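Local coordinates for protein alkylpurine DNA glycosylase AlkC (PDB 5VI0) that excises alkylated purine bases from DNA, acting as a base excision repair glycosylase that does not flip its target nucleotide, at residues V297-D302 / F315-F320; T284-A289 / G325-I330; N151-R156 / S194-K199. All blocks are in the same frame, centred on the assembly; numbering follows the deposited sequence.

In the fold
Contact 3 comes first along the chain, in the helical DNA alkylation repair region, where it pairs helices 152-161 and 195-209. Contacts 1 and 2 follow in the C-terminal beta domain and belong to the same beta-sheet system. Contact 1 pairs strands 293-304 and 310-322; contact 2 pairs those just before and after this hairpin in the chain, 278-287 and 327-335. Their centres lie about 16 Å apart and they touch through Val297, Lys318 and Phe320 against Leu285, Gln328 and Ile330. Contact 3 is about 36 Å from contact 1 and 48 Å from contact 2, centre to centre. Both contact 1, in the beta domain, and contact 3, in the helical region, meet the bound DNA.

Contact 1: residues V297-D302 / F315-F320; sequences VDYAID and FKLKAF. With nucleotides of chain E.
Tyr299 and Phe315 lie side by side on one face of the sheet, their planes inclined by 30° and slid so far that the rings barely overlap, with centroids 5.4 Å apart. The closest touch is not ring on ring: Tyr299 CE1 lies 3.5 Å from Phe315 CB. Tyr299 CG stands between its own backbone N and carbonyl carbon (chi1 71°), a setting that carries the ring across to the partner strand, where CD1 meets Leu317 CG at 3.5 Å and the two side chains cross at about a right angle. The phenol OH is hydrogen-bonded to Gln334 of strand 327-335. Strands 293-304 and 310-322 form an antiparallel beta hairpin in the C-terminal domain, which is consistent with an immunoglobulin-like fold, and a classic beta bulge shifts their register: Val297 O accepts from both Leu317 N (3.0 Å) and Lys318 N (3.1 Å). Val297 divides its branches, CG1 packing on Leu317 CD1 and CG2 meeting the edge of the Phe320 ring, 3.8 Å from CE1. On the other face Asp298 and Lys316 are too far apart for a salt bridge; a water bridges them, donating to Asp298 OD2 at 2.6 Å and accepting from Lys316 NZ. Lys316 N makes a nearly straight bond (175°) to OP1 of DA2 of chain E, 2.6 Å away, while the Phe315 ring turns its edge to that nucleotide's sugar.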
# COMPACT_ATOMS: atom_id res chain seq x y z
N VAL A 297 -19.21 0.26 -21.24
CA VAL A 297 -19.43 -1.18 -21.20
C VAL A 297 -18.10 -1.87 -20.98
O VAL A 297 -17.15 -1.70 -21.76
CB VAL A 297 -20.09 -1.68 -22.50
CG1 VAL A 297 -20.43 -3.14 -22.37
CG2 VAL A 297 -21.31 -0.85 -22.85
N ASP A 298 -18.02 -2.67 -19.92
CA ASP A 298 -16.81 -3.39 -19.54
C ASP A 298 -17.19 -4.83 -19.24
O ASP A 298 -18.37 -5.19 -19.18
CB ASP A 298 -16.13 -2.77 -18.31
CG ASP A 298 -15.68 -1.34 -18.55
OD1 ASP A 298 -15.28 -1.00 -19.69
OD2 ASP A 298 -15.74 -0.54 -17.60
N TYR A 299 -16.18 -5.67 -19.03
CA TYR A 299 -16.43 -7.00 -18.51
C TYR A 299 -15.32 -7.40 -17.55
O TYR A 299 -14.19 -6.91 -17.62
CB TYR A 299 -16.60 -8.03 -19.64
CG TYR A 299 -15.35 -8.38 -20.39
CD1 TYR A 299 -14.83 -7.53 -21.35
CD2 TYR A 299 -14.69 -9.57 -20.15
CE1 TYR A 299 -13.68 -7.86 -22.06
CE2 TYR A 299 -13.54 -9.91 -20.85
CZ TYR A 299 -13.04 -9.06 -21.80
OH TYR A 299 -11.90 -9.41 -22.48
N ALA A 300 -15.65 -8.27 -16.62
CA ALA A 300 -14.69 -8.72 -15.62
C ALA A 300 -14.63 -10.23 -15.64
O ALA A 300 -15.65 -10.91 -15.80
CB ALA A 300 -15.05 -8.22 -14.22
N ILE A 301 -13.42 -10.74 -15.50
CA ILE A 301 -13.16 -12.16 -15.37
C ILE A 301 -12.74 -12.40 -13.92
O ILE A 301 -11.81 -11.75 -13.43
CB ILE A 301 -12.08 -12.62 -16.35
CG1 ILE A 301 -12.51 -12.27 -17.78
CG2 ILE A 301 -11.81 -14.11 -16.20
CD1 ILE A 301 -11.60 -12.83 -18.88
N ASP A 302 -13.45 -13.28 -13.22
CA ASP A 302 -12.98 -13.75 -11.92
C ASP A 302 -11.93 -14.80 -12.18
O ASP A 302 -12.21 -16.00 -12.26
CB ASP A 302 -14.12 -14.33 -11.08
CG ASP A 302 -15.11 -13.30 -10.70
OD1 ASP A 302 -14.76 -12.11 -10.74
OD2 ASP A 302 -16.25 -13.68 -10.37
N PHE A 315 -11.81 -5.53 -17.98
CA PHE A 315 -11.38 -5.07 -19.30
C PHE A 315 -12.43 -4.15 -19.92
O PHE A 315 -13.63 -4.28 -19.65
CB PHE A 315 -11.10 -6.25 -20.23
CG PHE A 315 -10.13 -7.25 -19.67
CD1 PHE A 315 -10.57 -8.32 -18.91
CD2 PHE A 315 -8.77 -7.09 -19.87
CE1 PHE A 315 -9.69 -9.21 -18.37
CE2 PHE A 315 -7.87 -8.00 -19.33
CZ PHE A 315 -8.33 -9.06 -18.58
N LYS A 316 -11.97 -3.23 -20.77
CA LYS A 316 -12.85 -2.29 -21.47
C LYS A 316 -13.37 -2.90 -22.77
O LYS A 316 -12.60 -3.47 -23.56
CB LYS A 316 -12.13 -0.98 -21.78
CG LYS A 316 -11.77 -0.18 -20.55
CD LYS A 316 -11.47 1.27 -20.89
CE LYS A 316 -11.11 2.04 -19.63
NZ LYS A 316 -11.97 1.65 -18.45
N LEU A 317 -14.68 -2.78 -22.99
CA LEU A 317 -15.33 -3.18 -24.23
C LEU A 317 -15.63 -2.00 -25.14
O LEU A 317 -15.13 -1.93 -26.26
CB LEU A 317 -16.62 -3.95 -23.93
CG LEU A 317 -16.41 -5.43 -23.64
CD1 LEU A 317 -17.66 -6.07 -23.03
CD2 LEU A 317 -15.96 -6.14 -24.91
N LYS A 318 -16.44 -1.04 -24.67
CA LYS A 318 -16.93 -0.03 -25.58
C LYS A 318 -17.53 1.12 -24.79
O LYS A 318 -18.24 0.89 -23.80
CB LYS A 318 -17.99 -0.63 -26.52
CG LYS A 318 -18.41 0.22 -27.69
CD LYS A 318 -19.38 -0.56 -28.56
CE LYS A 318 -19.82 0.22 -29.79
NZ LYS A 318 -18.73 0.38 -30.78
N ALA A 319 -17.23 2.35 -25.21
CA ALA A 319 -17.87 3.55 -24.67
C ALA A 319 -18.51 4.29 -25.83
O ALA A 319 -17.81 4.78 -26.72
CB ALA A 319 -16.87 4.44 -23.94
N PHE A 320 -19.83 4.40 -25.82
CA PHE A 320 -20.55 4.85 -27.00
C PHE A 320 -21.93 5.34 -26.58
O PHE A 320 -22.31 5.25 -25.41
CB PHE A 320 -20.65 3.73 -28.03
CG PHE A 320 -21.62 2.65 -27.63
CD1 PHE A 320 -21.38 1.88 -26.49
CD2 PHE A 320 -22.78 2.44 -28.35
CE1 PHE A 320 -22.27 0.91 -26.10
CE2 PHE A 320 -23.67 1.48 -27.97
CZ PHE A 320 -23.43 0.71 -26.83
P DA E 2 -8.19 -2.27 -20.73
OP1 DA E 2 -9.43 -2.98 -21.13
OP2 DA E 2 -8.00 -1.70 -19.38
O5' DA E 2 -6.93 -3.25 -20.87
C5' DA E 2 -6.71 -3.97 -22.07
C4' DA E 2 -5.46 -4.81 -21.93
O4' DA E 2 -4.31 -3.96 -21.95
C3' DA E 2 -5.37 -5.64 -20.65
O3' DA E 2 -4.87 -6.95 -20.96
C2' DA E 2 -4.45 -4.81 -19.73
C1' DA E 2 -3.64 -3.96 -20.70
N9 DA E 2 -3.46 -2.56 -20.28
C8 DA E 2 -4.15 -1.88 -19.30
N7 DA E 2 -3.77 -0.62 -19.16
C5 DA E 2 -2.77 -0.47 -20.12
C6 DA E 2 -1.95 0.63 -20.50
N6 DA E 2 -2.02 1.84 -19.93
N1 DA E 2 -1.06 0.44 -21.48
C2 DA E 2 -0.98 -0.76 -22.05
N3 DA E 2 -1.68 -1.86 -21.80
C4 DA E 2 -2.57 -1.65 -20.82
O HOH W 1 -14.67 1.81 -17.56

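Contact 2: residues T284-A289 / G325-I330; sequences TLESTA and GAQQHI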
# COMPACT_ATOMS: atom_id res chain seq x y z
N THR A 284 -25.94 -8.70 -26.99
CA THR A 284 -26.54 -7.54 -27.61
C THR A 284 -27.18 -6.69 -26.53
O THR A 284 -27.94 -7.20 -25.70
CB THR A 284 -27.58 -7.93 -28.66
OG1 THR A 284 -26.92 -8.60 -29.75
CG2 THR A 284 -28.28 -6.68 -29.20
N LEU A 285 -26.84 -5.40 -26.54
CA LEU A 285 -27.47 -4.39 -25.70
C LEU A 285 -28.64 -3.74 -26.44
O LEU A 285 -28.56 -3.46 -27.64
CB LEU A 285 -26.46 -3.33 -25.30
CG LEU A 285 -25.38 -3.81 -24.33
CD1 LEU A 285 -24.49 -2.64 -23.92
CD2 LEU A 285 -26.03 -4.45 -23.12
N GLU A 286 -29.73 -3.52 -25.70
CA GLU A 286 -30.91 -2.85 -26.23
C GLU A 286 -31.32 -1.75 -25.26
O GLU A 286 -31.44 -2.01 -24.06
CB GLU A 286 -32.07 -3.83 -26.44
CG GLU A 286 -33.38 -3.14 -26.82
CD GLU A 286 -34.49 -4.09 -27.24
OE1 GLU A 286 -35.56 -3.60 -27.67
OE2 GLU A 286 -34.31 -5.33 -27.17
N SER A 287 -31.52 -0.54 -25.78
CA SER A 287 -32.00 0.56 -24.95
C SER A 287 -33.48 0.40 -24.60
O SER A 287 -34.29 -0.03 -25.42
CB SER A 287 -31.80 1.89 -25.68
OG SER A 287 -32.54 2.95 -25.08
N THR A 288 -33.82 0.75 -23.36
CA THR A 288 -35.22 0.86 -22.95
C THR A 288 -35.59 2.29 -22.57
O THR A 288 -36.59 2.50 -21.89
CB THR A 288 -35.55 -0.06 -21.78
OG1 THR A 288 -34.74 0.32 -20.66
CG2 THR A 288 -35.28 -1.51 -22.13
N ALA A 289 -34.77 3.28 -22.99
CA ALA A 289 -34.92 4.69 -22.70
C ALA A 289 -35.51 5.42 -23.91
O ALA A 289 -35.35 4.98 -25.05
CB ALA A 289 -33.58 5.33 -22.34
N GLY A 325 -34.25 3.01 -27.85
CA GLY A 325 -34.79 1.74 -28.30
C GLY A 325 -33.89 1.00 -29.29
O GLY A 325 -34.33 0.04 -29.94
N ALA A 326 -32.64 1.42 -29.40
CA ALA A 326 -31.71 0.86 -30.37
C ALA A 326 -30.98 -0.35 -29.80
O ALA A 326 -31.10 -0.69 -28.62
CB ALA A 326 -30.72 1.93 -30.84
N GLN A 327 -30.21 -1.01 -30.66
CA GLN A 327 -29.41 -2.16 -30.27
C GLN A 327 -27.98 -1.98 -30.72
O GLN A 327 -27.68 -1.28 -31.70
CB GLN A 327 -29.98 -3.47 -30.83
CG GLN A 327 -31.24 -3.88 -30.11
CD GLN A 327 -31.65 -5.31 -30.39
OE1 GLN A 327 -31.19 -5.94 -31.34
NE2 GLN A 327 -32.53 -5.85 -29.54
N GLN A 328 -27.08 -2.61 -29.98
CA GLN A 328 -25.66 -2.63 -30.31
C GLN A 328 -25.14 -4.01 -29.94
O GLN A 328 -25.07 -4.34 -28.76
CB GLN A 328 -24.89 -1.53 -29.57
CG GLN A 328 -23.38 -1.57 -29.78
CD GLN A 328 -23.01 -1.57 -31.27
OE1 GLN A 328 -23.21 -0.58 -31.96
NE2 GLN A 328 -22.47 -2.68 -31.75
N HIS A 329 -24.83 -4.82 -30.94
CA HIS A 329 -24.16 -6.08 -30.66
C HIS A 329 -22.70 -5.83 -30.30
O HIS A 329 -22.02 -5.01 -30.92
CB HIS A 329 -24.24 -7.03 -31.86
CG HIS A 329 -23.74 -8.40 -31.54
ND1 HIS A 329 -24.32 -9.18 -30.57
CD2 HIS A 329 -22.69 -9.10 -32.01
CE1 HIS A 329 -23.66 -10.32 -30.48
NE2 HIS A 329 -22.66 -10.30 -31.34
N ILE A 330 -22.21 -6.55 -29.29
CA ILE A 330 -20.85 -6.38 -28.79
C ILE A 330 -20.17 -7.74 -28.78
O ILE A 330 -20.76 -8.73 -28.31
CB ILE A 330 -20.83 -5.73 -27.40
CG1 ILE A 330 -21.48 -4.35 -27.49
CG2 ILE A 330 -19.40 -5.60 -26.89
CD1 ILE A 330 -21.50 -3.55 -26.20
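Thr284 OG1 meets His329 ND1 at 2.8 Å, a hydrogen bond lying near the plane of the imidazole, at its edge. Residues 284-287 and 327-330 pair as antiparallel strands, 327-335 being an outermost strand of the sheet. With the hydroxyl turned to the histidine, Thr284 CG2 rests against the side-chain amide of Gln327, 3.7 Å from OE1. Leu285 forms a hydrogen-bonded pair with Gln328: its O accepts from Gln328 N at 2.9 Å within the carbonyl plane, whereas its N reaches Gln328 O from 40° above that carbonyl's plane. Leu285 CD1 touches Ile330 CD1 at 3.9 Å on the opposite face from Thr284, where both side chains also pack on Val297. Next, Glu286 extends its chain so that OE2 receives a weak bond from Gln327 NE2 (3.0 Å), the carboxylate and amide planes being 75° apart; His264 is the stronger partner of OE2. Ser287 N donates to Ala326 O as the strand ends. Ser287 OG, anti to the backbone N (chi1 165°), builds an ST turn by accepting from Ala289 N at 3.1 Å, and the same oxygen takes a weak bond from Gly325 N at 3.3 Å.

Contact 3: residues N151-R156 / S194-K199; sequences NEHVRR and SLYVRK. With P4K (polyethylene glycol), chain G; nucleotides of chain F.
Arg156 runs along one face of the Tyr196 ring. Its CB begins at the ring margin, 3.7 Å from Tyr196 CE2. CG then sits over the middle, 3.6 Å from the Tyr196 ring centroid, a CH-pi contact. A bend at chi2 (-96°) lays the rest of the chain along the ring: CD covers Tyr196 CZ at 3.3 Å, and NE lies 3.3 Å from Tyr196 CE1 while donating to a water bound to Tyr196 O. The guanidinium finishes 9° from parallel to the ring, and NH1 forms a salt bridge with Glu125. Polyethylene glycol C2 covers the opposite face of Tyr196, and the tyrosine edge approaches the face of His153 in an offset edge-to-face pair. With an alanine in place of the tyrosine, the Arg156 chain would probably lose the surface it lies on, and the glycol the ring face that C2 rests on. Ser194 OG donates to the anti lone pair of Glu152 OE2 (2.6 Å) and caps its own helix by accepting from Val197 N. Glu152, His153 and Tyr196 line the glycol pocket at the N-terminal ends of two nearly parallel helices, consistent with the HEAT-like helical stack of this glycosylase family.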
# COMPACT_ATOMS: atom_id res chain seq x y z
N ASN A 151 2.96 18.52 12.21
CA ASN A 151 3.96 18.10 11.24
C ASN A 151 3.38 17.01 10.34
O ASN A 151 2.94 15.96 10.84
CB ASN A 151 5.22 17.62 11.96
CG ASN A 151 6.41 17.49 11.04
OD1 ASN A 151 6.40 16.70 10.09
ND2 ASN A 151 7.44 18.27 11.31
N GLU A 152 3.37 17.24 9.03
CA GLU A 152 2.81 16.24 8.13
C GLU A 152 3.61 14.94 8.19
O GLU A 152 3.05 13.86 7.93
CB GLU A 152 2.75 16.80 6.70
CG GLU A 152 4.12 17.04 6.06
CD GLU A 152 4.06 17.45 4.58
OE1 GLU A 152 4.86 18.32 4.18
OE2 GLU A 152 3.24 16.89 3.82
N HIS A 153 4.90 15.00 8.56
CA HIS A 153 5.68 13.77 8.67
C HIS A 153 5.20 12.93 9.84
O HIS A 153 5.11 11.70 9.74
CB HIS A 153 7.16 14.08 8.81
CG HIS A 153 7.77 14.64 7.57
ND1 HIS A 153 8.36 13.84 6.61
CD2 HIS A 153 7.85 15.91 7.10
CE1 HIS A 153 8.79 14.61 5.62
NE2 HIS A 153 8.49 15.86 5.89
N VAL A 154 4.87 13.58 10.96
CA VAL A 154 4.37 12.89 12.13
C VAL A 154 2.99 12.32 11.84
O VAL A 154 2.72 11.13 12.09
CB VAL A 154 4.36 13.85 13.35
CG1 VAL A 154 3.89 13.16 14.62
CG2 VAL A 154 5.76 14.45 13.54
N ARG A 155 2.10 13.14 11.29
CA ARG A 155 0.80 12.64 10.86
C ARG A 155 0.96 11.45 9.92
O ARG A 155 0.28 10.43 10.07
CB ARG A 155 0.01 13.75 10.18
CG ARG A 155 -0.88 14.57 11.06
CD ARG A 155 -1.59 15.62 10.20
NE ARG A 155 -0.74 16.79 10.16
CZ ARG A 155 -0.50 17.51 9.08
NH1 ARG A 155 -1.05 17.18 7.93
NH2 ARG A 155 0.30 18.57 9.15
N ARG A 156 1.88 11.55 8.96
CA ARG A 156 2.08 10.45 8.02
C ARG A 156 2.52 9.17 8.73
O ARG A 156 2.05 8.08 8.40
CB ARG A 156 3.07 10.86 6.93
CG ARG A 156 3.12 9.96 5.72
CD ARG A 156 4.24 8.93 5.82
NE ARG A 156 4.33 8.19 4.57
CZ ARG A 156 5.20 7.23 4.33
NH1 ARG A 156 6.06 6.89 5.28
NH2 ARG A 156 5.21 6.61 3.14
N SER A 194 -2.11 17.51 3.28
CA SER A 194 -0.82 17.00 2.84
C SER A 194 -1.00 15.84 1.85
O SER A 194 -1.63 14.83 2.17
CB SER A 194 -0.01 16.55 4.05
OG SER A 194 1.00 15.65 3.68
N LEU A 195 -0.45 16.00 0.65
CA LEU A 195 -0.41 14.87 -0.28
C LEU A 195 0.31 13.68 0.33
O LEU A 195 -0.10 12.52 0.15
CB LEU A 195 0.26 15.31 -1.57
CG LEU A 195 0.52 14.24 -2.63
CD1 LEU A 195 -0.79 13.63 -3.12
CD2 LEU A 195 1.30 14.83 -3.78
N TYR A 196 1.39 13.94 1.09
CA TYR A 196 2.18 12.87 1.69
C TYR A 196 1.34 12.06 2.65
O TYR A 196 1.36 10.82 2.60
CB TYR A 196 3.38 13.48 2.41
CG TYR A 196 4.40 12.51 2.99
CD1 TYR A 196 4.86 11.41 2.27
CD2 TYR A 196 4.96 12.75 4.25
CE1 TYR A 196 5.82 10.57 2.80
CE2 TYR A 196 5.90 11.91 4.78
CZ TYR A 196 6.33 10.84 4.07
OH TYR A 196 7.27 10.03 4.63
N VAL A 197 0.59 12.74 3.52
CA VAL A 197 -0.35 12.06 4.42
C VAL A 197 -1.43 11.35 3.61
O VAL A 197 -1.75 10.19 3.87
CB VAL A 197 -0.96 13.05 5.43
CG1 VAL A 197 -2.02 12.35 6.28
CG2 VAL A 197 0.13 13.67 6.30
N ARG A 198 -2.00 12.04 2.61
CA ARG A 198 -3.13 11.48 1.87
C ARG A 198 -2.76 10.17 1.18
O ARG A 198 -3.54 9.21 1.22
CB ARG A 198 -3.69 12.48 0.84
CG ARG A 198 -4.41 13.63 1.48
CD ARG A 198 -5.22 14.49 0.52
NE ARG A 198 -4.67 14.64 -0.82
CZ ARG A 198 -3.90 15.64 -1.25
NH1 ARG A 198 -3.53 16.61 -0.43
NH2 ARG A 198 -3.50 15.66 -2.51
N LYS A 199 -1.58 10.09 0.57
CA LYS A 199 -1.12 8.80 0.04
C LYS A 199 -1.18 7.73 1.12
O LYS A 199 -1.74 6.64 0.92
CB LYS A 199 0.30 8.92 -0.50
CG LYS A 199 0.46 9.94 -1.61
CD LYS A 199 1.89 9.96 -2.11
CE LYS A 199 2.03 10.84 -3.33
NZ LYS A 199 3.38 11.48 -3.41
O1 P4K G . 7.20 16.22 2.34
C1 P4K G . 7.77 15.17 1.59
C2 P4K G . 7.84 13.86 2.40
O2 P4K G . 9.03 13.16 2.08
C3 P4K G . 9.74 12.60 3.17
C4 P4K G . 11.26 12.81 2.97
O3 P4K G . 11.96 12.93 4.19
C5 P4K G . 12.76 14.09 4.36
C6 P4K G . 13.65 14.33 3.14
O4 P4K G . 15.01 14.31 3.50
C7 P4K G . 15.95 14.00 2.48
C8 P4K G . 15.46 12.84 1.60
O5 P4K G . 16.28 12.77 0.45
C9 P4K G . 17.02 11.58 0.31
C10 P4K G . 16.23 10.49 -0.43
O6 P4K G . 15.70 9.49 0.42
C11 P4K G . 14.29 9.49 0.49
C12 P4K G . 13.75 8.10 0.87
O7 P4K G . 13.10 8.22 2.12
C13 P4K G . 13.20 7.12 3.00
C14 P4K G . 11.86 6.37 2.98
O8 P4K G . 11.95 5.12 3.63
C15 P4K G . 12.53 4.07 2.91
C16 P4K G . 11.64 3.70 1.73
C17 P4K G . 11.78 2.32 -0.17
C18 P4K G . 11.43 0.85 -0.40
C19 P4K G . 9.42 -0.40 -0.16
C20 P4K G . 8.93 -1.32 -1.28
C21 P4K G . 7.32 -0.48 -2.87
C22 P4K G . 7.20 0.97 -3.33
C23 P4K G . 7.63 1.87 -5.50
C24 P4K G . 7.98 1.03 -6.73
C25 P4K G . 10.27 0.53 -6.81
C26 P4K G . 11.51 0.86 -7.63
C27 P4K G . 13.06 2.20 -6.49
C28 P4K G . 13.94 3.37 -6.94
C29 P4K G . 13.97 4.27 -9.14
C30 P4K G . 13.13 5.13 -10.08
O10 P4K G . 10.05 0.74 -0.67
O11 P4K G . 8.66 -0.58 -2.45
O12 P4K G . 6.86 1.03 -4.69
O13 P4K G . 9.24 1.36 -7.25
O14 P4K G . 11.92 2.15 -7.30
O15 P4K G . 13.29 4.14 -7.92
O9 P4K G . 12.08 2.49 1.19
O5' 3DR F 7 0.79 7.62 -4.62
P 3DR F 7 2.02 6.61 -4.26
OP1 3DR F 7 3.36 7.28 -4.47
OP2 3DR F 7 1.84 6.11 -2.86
C2' 3DR F 7 -0.83 10.37 -7.87
C5' 3DR F 7 0.40 7.65 -5.95
C4' 3DR F 7 -0.44 8.89 -6.17
O4' 3DR F 7 0.02 9.95 -5.62
C1' 3DR F 7 -0.12 11.08 -6.69
C3' 3DR F 7 -0.39 9.15 -7.77
O3' 3DR F 7 -1.26 8.13 -8.33
O HOH W 2 2.61 16.49 0.75
O HOH W 3 8.69 11.04 6.62
O HOH W 4 2.76 8.52 2.09